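Side-chain contacts in luciferase-like enzymeAMP-CoA-ligase (PDB 4W8O), which probably activates carboxylic acids as acyl-adenylates using ATP and ligates them to coenzyme A: residues F11-D16 with S353-L358; A180-S185 with G387-D392; L203-T208 with S381-T386; D343-S348 with Y410-G415. All blocks are in the same frame, centred on the assembly; numbering follows the deposited sequence.

How the contacts relate
From the N terminus, the loop 11-16 after strand 6-7 is the first segment, and contact 1 joins it to the turn before strand 357-362. Contact 2 brings strand 179-184 of the eight-stranded mixed sheet to 387-392. Contact 3, helix 199-211 against the turn 381-384, is nested inside the loop that contact 2 closes, and segments 381-386 and 387-392 adjoin in sequence. Contact 4 closes the shortest loop, from 343-348 to the end of strand 403-411, and contacts 1 and 4 both reach the antiparallel sheet. Contact 1 crosses the other three, as does contact 4. Contacts 1 and 3 touch, through Arg355 with Asp382 and Asn14 with Glu207.

Contact 1 (F11-D16 with S353-L358); sequences FHPNFD and SPRTLL
Arg355 lies over the ring of Phe11, and its side chain can be followed outward along that face. CB comes to 3.7 Å from Phe11 CE2, and CG sits near the same CD2-CE2 side of the ring. CD then arrives over the ring centre, 3.4 Å from the Phe11 centroid and 9° off the ring normal, the geometry of a CH-pi contact; it also lies 3.3 Å from Phe11 O. The bend at chi3 (62°) lifts NE up and away from the ring face, to 3.8 Å from Pro13 CG, a carbon lying over one face of the guanidinium. CZ is 5.5 Å from the Phe11 centroid, so any cation-pi attraction is weak at most. The charge is instead met by Glu10 at NH1 and Asp382 at NH2. Arg355 owes its position to a type II beta turn, Ser353 to Thr356, which leads into strand 357-362 of the antiparallel sheet, next to strand 6-7. Its corner residue Pro354 puts CB at the edge of the Phe11 ring, in plane, 3.6 Å from CD2. With Phe11 cut back to an alanine, the arginine methylenes would probably lose their aromatic floor and Pro354 CB its neighbour, setting the arginine chain freer to turn. Tyr211 stacks with the Phe11 ring as well, and Gln204 and Thr208 of helix 199-211 also touch it.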
# COMPACT_ATOMS: atom_id res chain seq x y z
N PHE A 11 -0.13 4.87 -20.57
CA PHE A 11 -1.40 4.17 -20.48
C PHE A 11 -2.50 5.21 -20.43
O PHE A 11 -2.23 6.38 -20.21
CB PHE A 11 -1.47 3.18 -19.30
CG PHE A 11 -1.42 3.82 -17.92
CD1 PHE A 11 -2.57 4.31 -17.32
CD2 PHE A 11 -0.23 3.86 -17.20
CE1 PHE A 11 -2.53 4.86 -16.05
CE2 PHE A 11 -0.18 4.41 -15.93
CZ PHE A 11 -1.33 4.91 -15.35
N HIS A 12 -3.74 4.78 -20.65
CA HIS A 12 -4.88 5.67 -20.60
C HIS A 12 -5.57 5.49 -19.25
O HIS A 12 -6.14 4.43 -18.99
CB HIS A 12 -5.86 5.35 -21.74
CG HIS A 12 -7.15 6.09 -21.64
ND1 HIS A 12 -7.30 7.38 -22.11
CD2 HIS A 12 -8.34 5.74 -21.09
CE1 HIS A 12 -8.53 7.79 -21.87
NE2 HIS A 12 -9.18 6.81 -21.25
N PRO A 13 -5.49 6.50 -18.36
CA PRO A 13 -6.09 6.28 -17.03
C PRO A 13 -7.60 6.14 -17.08
O PRO A 13 -8.27 6.93 -17.74
CB PRO A 13 -5.68 7.54 -16.25
CG PRO A 13 -4.45 8.04 -16.94
CD PRO A 13 -4.72 7.76 -18.40
N ASN A 14 -8.14 5.11 -16.42
CA ASN A 14 -9.58 4.91 -16.32
C ASN A 14 -10.17 5.30 -14.96
O ASN A 14 -11.39 5.38 -14.83
CB ASN A 14 -9.93 3.45 -16.62
CG ASN A 14 -9.76 3.11 -18.09
OD1 ASN A 14 -10.22 3.84 -18.96
ND2 ASN A 14 -9.10 2.00 -18.37
N PHE A 15 -9.32 5.55 -13.97
CA PHE A 15 -9.81 5.87 -12.63
C PHE A 15 -9.30 7.23 -12.15
O PHE A 15 -8.81 7.38 -11.02
CB PHE A 15 -9.41 4.76 -11.67
CG PHE A 15 -9.88 3.39 -12.10
CD1 PHE A 15 -11.24 3.08 -12.09
CD2 PHE A 15 -8.99 2.43 -12.53
CE1 PHE A 15 -11.69 1.83 -12.49
CE2 PHE A 15 -9.43 1.18 -12.93
CZ PHE A 15 -10.78 0.88 -12.90
N ASP A 16 -9.42 8.23 -13.02
CA ASP A 16 -8.91 9.58 -12.74
C ASP A 16 -10.00 10.63 -12.57
O ASP A 16 -9.69 11.81 -12.39
CB ASP A 16 -7.92 10.02 -13.83
CG ASP A 16 -8.55 10.07 -15.22
OD1 ASP A 16 -9.57 9.39 -15.47
OD2 ASP A 16 -8.00 10.80 -16.07
N SER A 353 8.47 2.99 -13.88
CA SER A 353 7.09 2.54 -14.01
C SER A 353 6.31 3.37 -15.04
O SER A 353 6.73 4.48 -15.39
CB SER A 353 6.40 2.57 -12.63
OG SER A 353 6.69 3.78 -11.97
N PRO A 354 5.16 2.84 -15.52
CA PRO A 354 4.40 3.58 -16.55
C PRO A 354 4.00 4.98 -16.10
O PRO A 354 3.76 5.20 -14.91
CB PRO A 354 3.15 2.71 -16.77
CG PRO A 354 3.52 1.36 -16.27
CD PRO A 354 4.54 1.55 -15.19
N ARG A 355 3.97 5.90 -17.06
CA ARG A 355 3.54 7.28 -16.84
C ARG A 355 4.31 7.98 -15.71
O ARG A 355 3.77 8.86 -15.05
CB ARG A 355 2.02 7.33 -16.61
CG ARG A 355 1.23 7.28 -17.91
CD ARG A 355 -0.27 7.37 -17.69
NE ARG A 355 -0.66 8.62 -17.07
CZ ARG A 355 -1.00 9.74 -17.72
NH1 ARG A 355 -0.98 9.80 -19.05
NH2 ARG A 355 -1.34 10.81 -17.02
N THR A 356 5.57 7.59 -15.53
CA THR A 356 6.44 8.15 -14.51
C THR A 356 7.70 8.71 -15.16
O THR A 356 8.23 8.12 -16.12
CB THR A 356 6.84 7.06 -13.49
OG1 THR A 356 5.66 6.55 -12.84
CG2 THR A 356 7.80 7.60 -12.44
N LEU A 357 8.18 9.85 -14.65
CA LEU A 357 9.48 10.40 -15.05
C LEU A 357 10.49 10.21 -13.91
O LEU A 357 10.15 10.42 -12.74
CB LEU A 357 9.36 11.89 -15.37
CG LEU A 357 8.34 12.32 -16.43
CD1 LEU A 357 8.24 13.83 -16.46
CD2 LEU A 357 8.70 11.78 -17.80
N LEU A 358 11.72 9.83 -14.26
CA LEU A 358 12.80 9.68 -13.28
C LEU A 358 14.09 10.31 -13.79
O LEU A 358 14.51 10.05 -14.92
CB LEU A 358 13.02 8.21 -12.95
CG LEU A 358 14.00 7.92 -11.79
CD1 LEU A 358 13.59 6.65 -11.07
CD2 LEU A 358 15.45 7.82 -12.25

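Contact 2 (A180-S185 with G387-D392)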
# COMPACT_ATOMS: atom_id res chain seq x y z
N ALA A 180 -7.79 11.68 0.20
CA ALA A 180 -8.51 10.43 0.38
C ALA A 180 -7.83 9.51 1.38
O ALA A 180 -8.49 8.91 2.23
CB ALA A 180 -8.66 9.72 -0.96
N VAL A 181 -6.50 9.40 1.28
CA VAL A 181 -5.69 8.49 2.10
C VAL A 181 -4.44 9.23 2.59
O VAL A 181 -3.87 10.04 1.84
CB VAL A 181 -5.22 7.26 1.27
CG1 VAL A 181 -4.47 6.27 2.14
CG2 VAL A 181 -6.38 6.57 0.59
N MET A 182 -4.02 8.94 3.82
CA MET A 182 -2.78 9.50 4.37
C MET A 182 -1.79 8.41 4.80
O MET A 182 -2.19 7.31 5.16
CB MET A 182 -3.07 10.44 5.55
CG MET A 182 -3.79 11.72 5.16
SD MET A 182 -4.02 12.93 6.47
CE MET A 182 -5.20 12.08 7.50
N PHE A 183 -0.50 8.73 4.70
CA PHE A 183 0.59 7.91 5.23
C PHE A 183 1.53 8.84 6.00
O PHE A 183 1.28 10.05 6.11
CB PHE A 183 1.34 7.18 4.10
CG PHE A 183 0.48 6.22 3.33
CD1 PHE A 183 0.27 4.94 3.79
CD2 PHE A 183 -0.14 6.61 2.15
CE1 PHE A 183 -0.54 4.05 3.09
CE2 PHE A 183 -0.95 5.74 1.45
CZ PHE A 183 -1.15 4.45 1.92
N PHE A 184 2.60 8.29 6.56
CA PHE A 184 3.50 9.07 7.39
C PHE A 184 4.92 9.05 6.86
O PHE A 184 5.44 8.00 6.52
CB PHE A 184 3.45 8.56 8.82
CG PHE A 184 2.10 8.71 9.44
CD1 PHE A 184 1.64 9.95 9.84
CD2 PHE A 184 1.27 7.61 9.61
CE1 PHE A 184 0.39 10.10 10.41
CE2 PHE A 184 0.02 7.75 10.18
CZ PHE A 184 -0.42 8.99 10.59
N SER A 185 5.52 10.24 6.77
CA SER A 185 6.85 10.40 6.24
C SER A 185 7.88 9.76 7.15
O SER A 185 7.61 9.53 8.33
CB SER A 185 7.18 11.89 6.05
OG SER A 185 7.34 12.55 7.30
N GLY A 387 0.77 16.95 -0.74
CA GLY A 387 1.41 17.77 0.29
C GLY A 387 1.28 17.12 1.65
O GLY A 387 0.91 15.95 1.73
N TYR A 388 1.60 17.86 2.71
CA TYR A 388 1.41 17.37 4.07
C TYR A 388 0.10 17.93 4.63
O TYR A 388 -0.35 19.00 4.23
CB TYR A 388 2.59 17.74 4.99
CG TYR A 388 3.92 17.04 4.69
CD1 TYR A 388 3.97 15.74 4.15
CD2 TYR A 388 5.13 17.66 4.98
CE1 TYR A 388 5.18 15.11 3.91
CE2 TYR A 388 6.35 17.03 4.75
CZ TYR A 388 6.37 15.75 4.21
OH TYR A 388 7.58 15.13 3.97
N TYR A 389 -0.50 17.21 5.58
CA TYR A 389 -1.81 17.57 6.12
C TYR A 389 -1.81 18.93 6.80
O TYR A 389 -2.65 19.78 6.52
CB TYR A 389 -2.27 16.49 7.10
CG TYR A 389 -3.71 16.60 7.56
CD1 TYR A 389 -4.75 16.69 6.64
CD2 TYR A 389 -4.03 16.58 8.91
CE1 TYR A 389 -6.08 16.77 7.06
CE2 TYR A 389 -5.34 16.67 9.34
CZ TYR A 389 -6.36 16.76 8.41
OH TYR A 389 -7.67 16.85 8.84
N ARG A 390 -0.87 19.15 7.72
CA ARG A 390 -0.74 20.46 8.35
C ARG A 390 0.66 21.08 8.28
O ARG A 390 0.84 22.23 8.66
CB ARG A 390 -1.24 20.41 9.79
CG ARG A 390 -2.76 20.28 9.85
CD ARG A 390 -3.33 20.54 11.23
NE ARG A 390 -3.58 19.30 11.97
CZ ARG A 390 -4.77 18.73 12.14
NH1 ARG A 390 -5.88 19.25 11.61
NH2 ARG A 390 -4.86 17.61 12.84
N ASN A 391 1.63 20.34 7.78
CA ASN A 391 2.99 20.83 7.69
C ASN A 391 3.32 21.26 6.24
O ASN A 391 2.41 21.37 5.41
CB ASN A 391 3.95 19.79 8.28
CG ASN A 391 3.97 19.85 9.81
OD1 ASN A 391 4.25 20.90 10.38
ND2 ASN A 391 3.65 18.74 10.46
N ASP A 392 4.59 21.52 5.95
CA ASP A 392 4.99 22.18 4.71
C ASP A 392 5.97 21.33 3.91
O ASP A 392 7.15 21.26 4.22
CB ASP A 392 5.64 23.53 5.06
CG ASP A 392 6.03 24.34 3.84
OD1 ASP A 392 5.99 23.81 2.71
OD2 ASP A 392 6.37 25.53 4.01
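Met182 and Tyr389 make the main contact here, a Met-aromatic pair. SD sits over one face of the tyrosine ring, 4.2 Å from the centroid and 27° off the normal. This tilt displaces the sulfur toward the CB side: it is 3.8 Å from both Tyr389 CG and Tyr389 CD1, and 4.0 Å from Tyr389 CB. The methionine chain extends from the strand and then bends at chi3 (-69°), turning its methyl off the line of the chain. The second touch is lighter: Ser185 CB lies 3.9 Å from Tyr388 OH, oblique to the ring, with no hydrogen bond between the two segments.

Further out, other groups set these positions. The rim of the Tyr389 ring, at CE2, stands 3.3 Å above the guanidinium plane of Arg390, the two planes steeply inclined, while Arg390 NH2 is bonded to Thr117 OG1. Tyr389 also rests on Ala194 and Cys196, and Met182 on Cys196 and Val116. The hydroxyl of Ser185 accepts from Lys193 N, so its polar atom is engaged away from Tyr388. Strand 194-198 runs between strands 179-184 and 387-388, and the tyrosines therefore reach across a middle strand at one end of the mixed sheet. Ser185 opens the Ser/Thr/Gly-rich turn between strands 179-184 and 194-198, consistent with the phosphate-binding signature loop of AMP-binding enzymes.

Contact 3 (L203-T208 with S381-T386); sequences LQIVET and SDAMMT
Gln204 and Ala383 bring their CA atoms within 4.9 Å, where the helix 199-211 meets a type I beta turn from Ser381 to Met384. The small alanine side chain is consistent with so close an approach: its CB lies 3.8 Å from Ile205 CG1 and equally near Ile205 N, while Gln204 CB is 3.9 Å from Ala383 CA. Gln204 and Asp382 run side by side, pointing the same way, with Gln204 CG 4.1 Å from Asp382 CB. At chi2 (-47°) the glutamine then folds away from the turn, and NE2 donates to Glu207 OE1 at 2.9 Å, meeting the anti side of the carboxylate 28° out of its plane. Glu207 in turn accepts from the backbone of Asn14 and Phe15. Losing the Gln204 amide to an alanine here is likely to cost Glu207 this donor and open a gap beside Asp382 CB. In the turn, Ser381 OG accepts from Ala383 N in an ST turn. No hydrogen bond crosses between the segments: the polar groups named bond within their own segment or, like Asp382 to Arg355, outside both, so helix and turn are joined by van der Waals packing, of aliphatic carbons on one another and on backbone atoms such as Ala383 O.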
# COMPACT_ATOMS: atom_id res chain seq x y z
N LEU A 203 -5.46 6.79 -6.54
CA LEU A 203 -5.94 5.94 -7.61
C LEU A 203 -4.89 5.76 -8.72
O LEU A 203 -4.88 4.72 -9.39
CB LEU A 203 -7.26 6.48 -8.18
CG LEU A 203 -8.46 6.17 -7.27
CD1 LEU A 203 -9.71 6.86 -7.78
CD2 LEU A 203 -8.69 4.67 -7.16
N GLN A 204 -4.01 6.74 -8.91
CA GLN A 204 -2.90 6.56 -9.86
C GLN A 204 -1.79 5.68 -9.31
O GLN A 204 -1.14 4.98 -10.08
CB GLN A 204 -2.35 7.90 -10.35
CG GLN A 204 -3.27 8.59 -11.36
CD GLN A 204 -3.77 7.65 -12.46
OE1 GLN A 204 -2.99 7.18 -13.29
NE2 GLN A 204 -5.07 7.35 -12.46
N ILE A 205 -1.57 5.68 -8.00
CA ILE A 205 -0.66 4.69 -7.41
C ILE A 205 -1.18 3.29 -7.78
O ILE A 205 -0.41 2.43 -8.19
CB ILE A 205 -0.55 4.81 -5.88
CG1 ILE A 205 0.18 6.10 -5.52
CG2 ILE A 205 0.17 3.59 -5.31
CD1 ILE A 205 0.16 6.45 -4.04
N VAL A 206 -2.49 3.10 -7.61
CA VAL A 206 -3.13 1.83 -7.86
C VAL A 206 -3.12 1.49 -9.36
O VAL A 206 -2.76 0.37 -9.74
CB VAL A 206 -4.59 1.83 -7.35
CG1 VAL A 206 -5.33 0.58 -7.81
CG2 VAL A 206 -4.62 1.94 -5.83
N GLU A 207 -3.49 2.45 -10.20
CA GLU A 207 -3.59 2.20 -11.63
C GLU A 207 -2.21 2.00 -12.26
O GLU A 207 -2.04 1.14 -13.13
CB GLU A 207 -4.37 3.32 -12.33
CG GLU A 207 -5.20 2.79 -13.48
CD GLU A 207 -6.09 3.83 -14.13
OE1 GLU A 207 -6.30 4.93 -13.57
OE2 GLU A 207 -6.59 3.52 -15.22
N THR A 208 -1.22 2.79 -11.82
CA THR A 208 0.15 2.64 -12.31
C THR A 208 0.70 1.25 -11.97
O THR A 208 1.35 0.62 -12.81
CB THR A 208 1.08 3.73 -11.73
OG1 THR A 208 0.66 5.02 -12.22
CG2 THR A 208 2.54 3.49 -12.09
N SER A 381 5.15 12.27 -11.34
CA SER A 381 4.00 11.59 -11.92
C SER A 381 2.72 12.08 -11.26
O SER A 381 2.75 12.79 -10.24
CB SER A 381 4.10 10.08 -11.72
OG SER A 381 3.67 9.68 -10.43
N ASP A 382 1.59 11.64 -11.81
CA ASP A 382 0.28 11.98 -11.27
C ASP A 382 -0.05 11.19 -10.01
O ASP A 382 -1.09 11.44 -9.41
CB ASP A 382 -0.81 11.71 -12.32
CG ASP A 382 -0.78 12.70 -13.47
OD1 ASP A 382 -0.03 13.70 -13.42
OD2 ASP A 382 -1.54 12.45 -14.43
N ALA A 383 0.83 10.27 -9.60
CA ALA A 383 0.67 9.49 -8.37
C ALA A 383 1.31 10.17 -7.16
O ALA A 383 1.29 9.63 -6.06
CB ALA A 383 1.28 8.10 -8.54
N MET A 384 1.87 11.34 -7.38
CA MET A 384 2.59 12.08 -6.35
C MET A 384 1.63 12.61 -5.28
O MET A 384 0.52 13.05 -5.59
CB MET A 384 3.31 13.26 -7.00
CG MET A 384 4.70 13.54 -6.47
SD MET A 384 5.72 14.27 -7.77
CE MET A 384 4.65 15.57 -8.39
N MET A 385 2.08 12.59 -4.03
CA MET A 385 1.36 13.22 -2.92
C MET A 385 1.07 14.69 -3.21
O MET A 385 1.86 15.36 -3.89
CB MET A 385 2.16 13.12 -1.62
CG MET A 385 3.49 13.87 -1.62
SD MET A 385 4.24 13.94 0.03
CE MET A 385 5.69 14.93 -0.34
N THR A 386 -0.05 15.17 -2.68
CA THR A 386 -0.44 16.57 -2.84
C THR A 386 0.28 17.49 -1.85
O THR A 386 0.38 18.67 -2.11
CB THR A 386 -1.96 16.77 -2.68
OG1 THR A 386 -2.39 16.20 -1.43
CG2 THR A 386 -2.69 16.11 -3.80

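Contact 4 (D343-S348 with Y410-G415)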
# COMPACT_ATOMS: atom_id res chain seq x y z
N ASP A 343 16.52 -12.01 -16.09
CA ASP A 343 17.52 -13.07 -15.87
C ASP A 343 18.96 -12.61 -16.15
O ASP A 343 19.84 -13.44 -16.34
CB ASP A 343 17.21 -14.27 -16.77
CG ASP A 343 15.72 -14.52 -16.91
OD1 ASP A 343 15.05 -14.71 -15.88
OD2 ASP A 343 15.22 -14.52 -18.06
N THR A 344 19.20 -11.30 -16.15
CA THR A 344 20.48 -10.74 -16.58
C THR A 344 20.98 -9.63 -15.66
O THR A 344 22.09 -9.71 -15.13
CB THR A 344 20.39 -10.16 -18.01
OG1 THR A 344 19.88 -11.15 -18.90
CG2 THR A 344 21.75 -9.67 -18.50
N LYS A 345 20.16 -8.60 -15.48
CA LYS A 345 20.59 -7.33 -14.89
C LYS A 345 20.26 -7.22 -13.39
O LYS A 345 19.49 -6.35 -12.97
CB LYS A 345 19.98 -6.17 -15.68
CG LYS A 345 20.89 -4.96 -15.83
CD LYS A 345 20.77 -4.32 -17.21
CE LYS A 345 22.12 -4.26 -17.90
NZ LYS A 345 22.04 -3.58 -19.21
N VAL A 346 20.86 -8.10 -12.59
CA VAL A 346 20.77 -8.02 -11.13
C VAL A 346 21.98 -7.16 -10.70
O VAL A 346 22.97 -7.16 -11.42
CB VAL A 346 20.81 -9.42 -10.48
CG1 VAL A 346 20.43 -9.37 -9.01
CG2 VAL A 346 19.88 -10.39 -11.22
N GLY A 347 21.93 -6.40 -9.60
CA GLY A 347 20.74 -6.18 -8.78
C GLY A 347 20.26 -4.75 -8.94
O GLY A 347 20.63 -3.87 -8.16
N SER A 348 19.46 -4.53 -9.97
CA SER A 348 18.84 -3.23 -10.21
C SER A 348 17.44 -3.23 -9.61
O SER A 348 16.94 -4.28 -9.20
CB SER A 348 18.75 -2.97 -11.72
OG SER A 348 17.75 -3.79 -12.32
N TYR A 410 21.92 5.76 -9.70
CA TYR A 410 22.27 5.99 -11.10
C TYR A 410 21.48 5.00 -11.95
O TYR A 410 20.89 4.05 -11.41
CB TYR A 410 23.78 5.77 -11.32
CG TYR A 410 24.21 4.34 -11.09
CD1 TYR A 410 24.61 3.90 -9.83
CD2 TYR A 410 24.20 3.41 -12.13
CE1 TYR A 410 24.99 2.59 -9.61
CE2 TYR A 410 24.59 2.09 -11.92
CZ TYR A 410 24.98 1.69 -10.65
OH TYR A 410 25.36 0.39 -10.42
N TYR A 411 21.50 5.19 -13.28
CA TYR A 411 20.87 4.24 -14.22
C TYR A 411 21.84 3.76 -15.31
O TYR A 411 22.88 4.36 -15.55
CB TYR A 411 19.62 4.84 -14.87
CG TYR A 411 19.87 6.07 -15.71
CD1 TYR A 411 19.93 7.32 -15.13
CD2 TYR A 411 20.05 5.97 -17.09
CE1 TYR A 411 20.16 8.45 -15.89
CE2 TYR A 411 20.28 7.10 -17.87
CZ TYR A 411 20.34 8.34 -17.26
OH TYR A 411 20.57 9.46 -18.00
N ASP A 412 21.45 2.66 -15.95
CA ASP A 412 22.20 2.03 -17.04
C ASP A 412 22.06 2.73 -18.38
O ASP A 412 21.24 3.61 -18.55
CB ASP A 412 21.69 0.59 -17.26
CG ASP A 412 22.36 -0.40 -16.39
OD1 ASP A 412 23.29 -0.00 -15.67
OD2 ASP A 412 21.97 -1.58 -16.42
N ASP A 413 22.86 2.28 -19.35
CA ASP A 413 22.64 2.59 -20.77
C ASP A 413 21.28 2.04 -21.23
O ASP A 413 20.63 2.64 -22.06
CB ASP A 413 23.76 2.00 -21.64
CG ASP A 413 25.07 2.76 -21.51
OD1 ASP A 413 25.06 3.96 -21.16
OD2 ASP A 413 26.13 2.15 -21.77
N ASP A 414 20.88 0.89 -20.67
CA ASP A 414 19.54 0.32 -20.90
C ASP A 414 18.44 0.85 -19.97
O ASP A 414 17.33 0.31 -19.94
CB ASP A 414 19.60 -1.20 -20.78
CG ASP A 414 20.59 -1.82 -21.74
OD1 ASP A 414 20.67 -1.34 -22.89
OD2 ASP A 414 21.29 -2.77 -21.34
N GLY A 415 18.73 1.90 -19.20
CA GLY A 415 17.73 2.53 -18.35
C GLY A 415 17.34 1.78 -17.07
O GLY A 415 16.37 2.16 -16.41
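Lys345 faces two aspartates, Asp412 and Asp414, in a small salt-bridge network at the surface. Its NZ is modelled 3.4 Å from Asp412 OD2, a salt bridge whose length shares the uncertainty in the place of the ammonium. The other link, from NZ to Asp414 OD2, is modelled implausibly short, so its geometry is doubtful. Both carboxylates belong to a beta hairpin: a type I turn from Asp412 to Gly415, closed by Gly415 N to Asp412 O at 3.1 Å, connects strands 403-411 and 417-422 at the margin of the antiparallel sheet. Gly415 ends that turn with a positive phi, which favours glycine.

The two aspartates are met differently. Lys345 and Asp412 come from opposite directions, and the lysine methylenes pass the carboxylate, with Asp412 OD2 at 3.1 Å from Lys345 CE and equally near CD. Asp414 instead crosses the lysine at about a right angle. Lys345 reaches them with a chain bent at both chi2 (142°) and chi3 (-124°), whose positive end probably offsets some of the negative charge gathered at the turn. Tyr418 of strand 417-422 touches both Lys345 and Asp412, and Cys416 also packs against the lysine, so the loop 343-348 is laid against the start of that strand. Within the loop, Ser348 OG donates to Lys345 O at 3.2 Å, almost in line with the carbonyl bond (169°).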